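Local coordinates for protein transcriptional regulator, MarR family, putative (Bacillus cereus, PDB 3BJA) that probably binds DNA as a dimeric transcription factor of the MarR family, at residues I39-K44 / I54-C59. Sequence-based numbering, arbitrary orientation.
Sequences IQVLAK and IENMGC
Val41, near the C-terminal end of helix 33-44, faces Asn56, the last residue of helix 50-56; their CA atoms lie 6.9 Å apart, the closest CA pair between segments 39-44 and 54-59, and Met57 is the first residue to leave helical phi/psi. The contact is narrow, burying 123 Å² in total, and Val41 supplies the whole share of residues 39-44. Its two methyls divide the work. With CG1 anti to the backbone N (chi1 166°), that branch meets Asn56 CB at 3.8 Å, while CG2 lies 3.7 Å from the backbone carbonyl oxygen Asn56 O. Asn56 thus presents its CB methylene and its main chain to the valine, and the amide stands further off, ND2 4.3 Å from Val41 CG1. The selenium of Met57, a selenomethionine, adds a looser apolar contact, with SE 4.3 Å from Val41 CG2. The evidence is therefore for van der Waals packing at a partly exposed site. Within the winged helix-turn-helix of the MarR fold, it joins helix 33-44 to the end of helix 50-56 and the start of the turn leading to helix 64-73. Elsewhere on helix 33-44, Leu42 packs on Val91 and Leu93 of strand 89-93, and Gln40 NE2 hydrogen-bonds Asp105 OD1 of helix 95-116.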
ATOM      1  N   ILE A  39       3.807 -13.055   8.593  1.00 71.56           N
ATOM      2  CA  ILE A  39       4.525 -13.638   9.761  1.00 71.87           C
ATOM      3  C   ILE A  39       4.096 -12.958  11.083  1.00 69.87           C
ATOM      4  O   ILE A  39       3.840 -13.643  12.070  1.00 68.80           O
ATOM      5  CB  ILE A  39       6.080 -13.609   9.547  1.00 72.40           C
ATOM      6  CG1 ILE A  39       6.466 -14.643   8.478  1.00 71.93           C
ATOM      7  CG2 ILE A  39       6.836 -13.870  10.842  1.00 70.95           C
ATOM      8  CD1 ILE A  39       7.902 -14.549   8.016  1.00 70.55           C
ATOM      9  N   GLN A  40       4.001 -11.631  11.068  1.00 70.61           N
ATOM     10  CA  GLN A  40       3.536 -10.850  12.231  1.00 72.91           C
ATOM     11  C   GLN A  40       2.089 -11.245  12.566  1.00 72.97           C
ATOM     12  O   GLN A  40       1.808 -11.618  13.710  1.00 74.58           O
ATOM     13  CB  GLN A  40       3.662  -9.320  12.003  1.00 73.33           C
ATOM     14  CG  GLN A  40       5.109  -8.807  11.822  1.00 81.35           C
ATOM     15  CD  GLN A  40       6.023  -9.096  13.027  1.00 97.36           C
ATOM     16  OE1 GLN A  40       5.565  -9.158  14.170  1.00112.93           O
ATOM     17  NE2 GLN A  40       7.319  -9.263  12.771  1.00100.94           N
ATOM     18  N   VAL A  41       1.199 -11.218  11.562  1.00 73.37           N
ATOM     19  CA  VAL A  41      -0.210 -11.618  11.763  1.00 72.75           C
ATOM     20  C   VAL A  41      -0.322 -13.042  12.332  1.00 72.87           C
ATOM     21  O   VAL A  41      -0.994 -13.238  13.348  1.00 74.77           O
ATOM     22  CB  VAL A  41      -1.047 -11.513  10.470  1.00 73.62           C
ATOM     23  CG1 VAL A  41      -2.409 -12.255  10.616  1.00 72.06           C
ATOM     24  CG2 VAL A  41      -1.226 -10.041  10.066  1.00 73.56           C
ATOM     25  N   LEU A  42       0.366 -14.004  11.705  1.00 72.62           N
ATOM     26  CA  LEU A  42       0.322 -15.422  12.142  1.00 72.27           C
ATOM     27  C   LEU A  42       1.009 -15.744  13.470  1.00 72.64           C
ATOM     28  O   LEU A  42       0.781 -16.829  14.015  1.00 73.35           O
ATOM     29  CB  LEU A  42       0.865 -16.362  11.048  1.00 72.17           C
ATOM     30  CG  LEU A  42       0.067 -16.552   9.753  1.00 73.75           C
ATOM     31  CD1 LEU A  42       0.872 -17.454   8.833  1.00 72.47           C
ATOM     32  CD2 LEU A  42      -1.332 -17.136   9.981  1.00 72.90           C
ATOM     33  N   ALA A  43       1.892 -14.871  13.960  1.00 73.35           N
ATOM     34  CA  ALA A  43       2.526 -15.096  15.270  1.00 74.45           C
ATOM     35  C   ALA A  43       1.537 -14.730  16.382  1.00 73.70           C
ATOM     36  O   ALA A  43       1.373 -15.523  17.326  1.00 67.73           O
ATOM     37  CB  ALA A  43       3.787 -14.296  15.407  1.00 75.77           C
ATOM     38  N   LYS A  44       0.886 -13.550  16.242  1.00 74.85           N
ATOM     39  CA  LYS A  44      -0.110 -13.017  17.226  1.00 77.56           C
ATOM     40  C   LYS A  44      -1.308 -13.951  17.358  1.00 80.55           C
ATOM     41  O   LYS A  44      -1.617 -14.424  18.454  1.00 83.37           O
ATOM     42  CB  LYS A  44      -0.615 -11.612  16.853  1.00 78.49           C
ATOM     43  CG  LYS A  44       0.437 -10.502  16.860  1.00 81.41           C
ATOM     44  N   ILE A  54      -6.666 -13.020   5.422  1.00 91.34           N
ATOM     45  CA  ILE A  54      -6.965 -11.945   4.433  1.00 93.19           C
ATOM     46  C   ILE A  54      -7.578 -10.703   5.131  1.00 96.02           C
ATOM     47  O   ILE A  54      -7.189  -9.569   4.850  1.00 96.06           O
ATOM     48  CB  ILE A  54      -7.876 -12.451   3.277  1.00 91.74           C
ATOM     49  CG1 ILE A  54      -7.130 -13.469   2.402  1.00 93.02           C
ATOM     50  CG2 ILE A  54      -8.314 -11.297   2.385  1.00 90.23           C
ATOM     51  CD1 ILE A  54      -8.037 -14.409   1.608  1.00 88.67           C
ATOM     52  N   GLU A  55      -8.498 -10.947   6.064  1.00 99.39           N
ATOM     53  CA  GLU A  55      -9.152  -9.885   6.858  1.00101.61           C
ATOM     54  C   GLU A  55      -8.136  -9.158   7.769  1.00103.94           C
ATOM     55  O   GLU A  55      -8.051  -7.916   7.744  1.00103.41           O
ATOM     56  CB  GLU A  55     -10.340 -10.465   7.658  1.00101.88           C
ATOM     57  CG  GLU A  55     -11.496 -10.935   6.731  1.00102.47           C
ATOM     58  CD  GLU A  55     -12.550 -11.841   7.388  1.00102.83           C
ATOM     59  OE1 GLU A  55     -12.369 -12.332   8.536  1.00101.03           O
ATOM     60  OE2 GLU A  55     -13.575 -12.078   6.707  1.00 98.23           O
ATOM     61  N   ASN A  56      -7.345  -9.946   8.515  1.00105.44           N
ATOM     62  CA  ASN A  56      -6.287  -9.424   9.395  1.00106.05           C
ATOM     63  C   ASN A  56      -5.115  -8.765   8.664  1.00107.41           C
ATOM     64  O   ASN A  56      -4.309  -8.101   9.320  1.00107.76           O
ATOM     65  CB  ASN A  56      -5.749 -10.506  10.345  1.00106.39           C
ATOM     66  CG  ASN A  56      -6.789 -10.997  11.342  1.00106.70           C
ATOM     67  OD1 ASN A  56      -7.989 -10.755  11.189  1.00110.33           O
ATOM     68  ND2 ASN A  56      -6.330 -11.726  12.354  1.00103.14           N
HETATM   69  N   MSE A  57      -4.975  -8.980   7.347  1.00110.07           N
HETATM   70  CA  MSE A  57      -3.974  -8.253   6.551  1.00112.64           C
HETATM   71  C   MSE A  57      -4.508  -6.833   6.433  1.00115.01           C
HETATM   72  O   MSE A  57      -5.628  -6.647   5.925  1.00117.76           O
HETATM   73  CB  MSE A  57      -3.743  -8.840   5.134  1.00113.30           C
HETATM   74  CG  MSE A  57      -2.871 -10.117   5.033  1.00114.85           C
HETATM   75 SE   MSE A  57      -1.068  -9.920   5.789  0.75118.63          SE
HETATM   76  CE  MSE A  57      -0.261  -8.671   4.521  1.00121.89           C
ATOM     77  N   GLY A  58      -3.738  -5.858   6.936  1.00116.21           N
ATOM     78  CA  GLY A  58      -4.085  -4.419   6.857  1.00117.41           C
ATOM     79  C   GLY A  58      -4.302  -3.976   5.411  1.00120.16           C
ATOM     80  O   GLY A  58      -5.220  -3.184   5.115  1.00120.21           O
ATOM     81  N   CYS A  59      -3.437  -4.501   4.536  1.00121.82           N
ATOM     82  CA  CYS A  59      -3.510  -4.349   3.092  1.00121.51           C
ATOM     83  C   CYS A  59      -3.331  -5.752   2.466  1.00121.24           C
ATOM     84  O   CYS A  59      -2.303  -6.400   2.695  1.00120.72           O
ATOM     85  CB  CYS A  59      -2.413  -3.403   2.633  1.00122.13           C
ATOM     86  SG  CYS A  59      -2.447  -3.055   0.887  1.00124.23           S
TER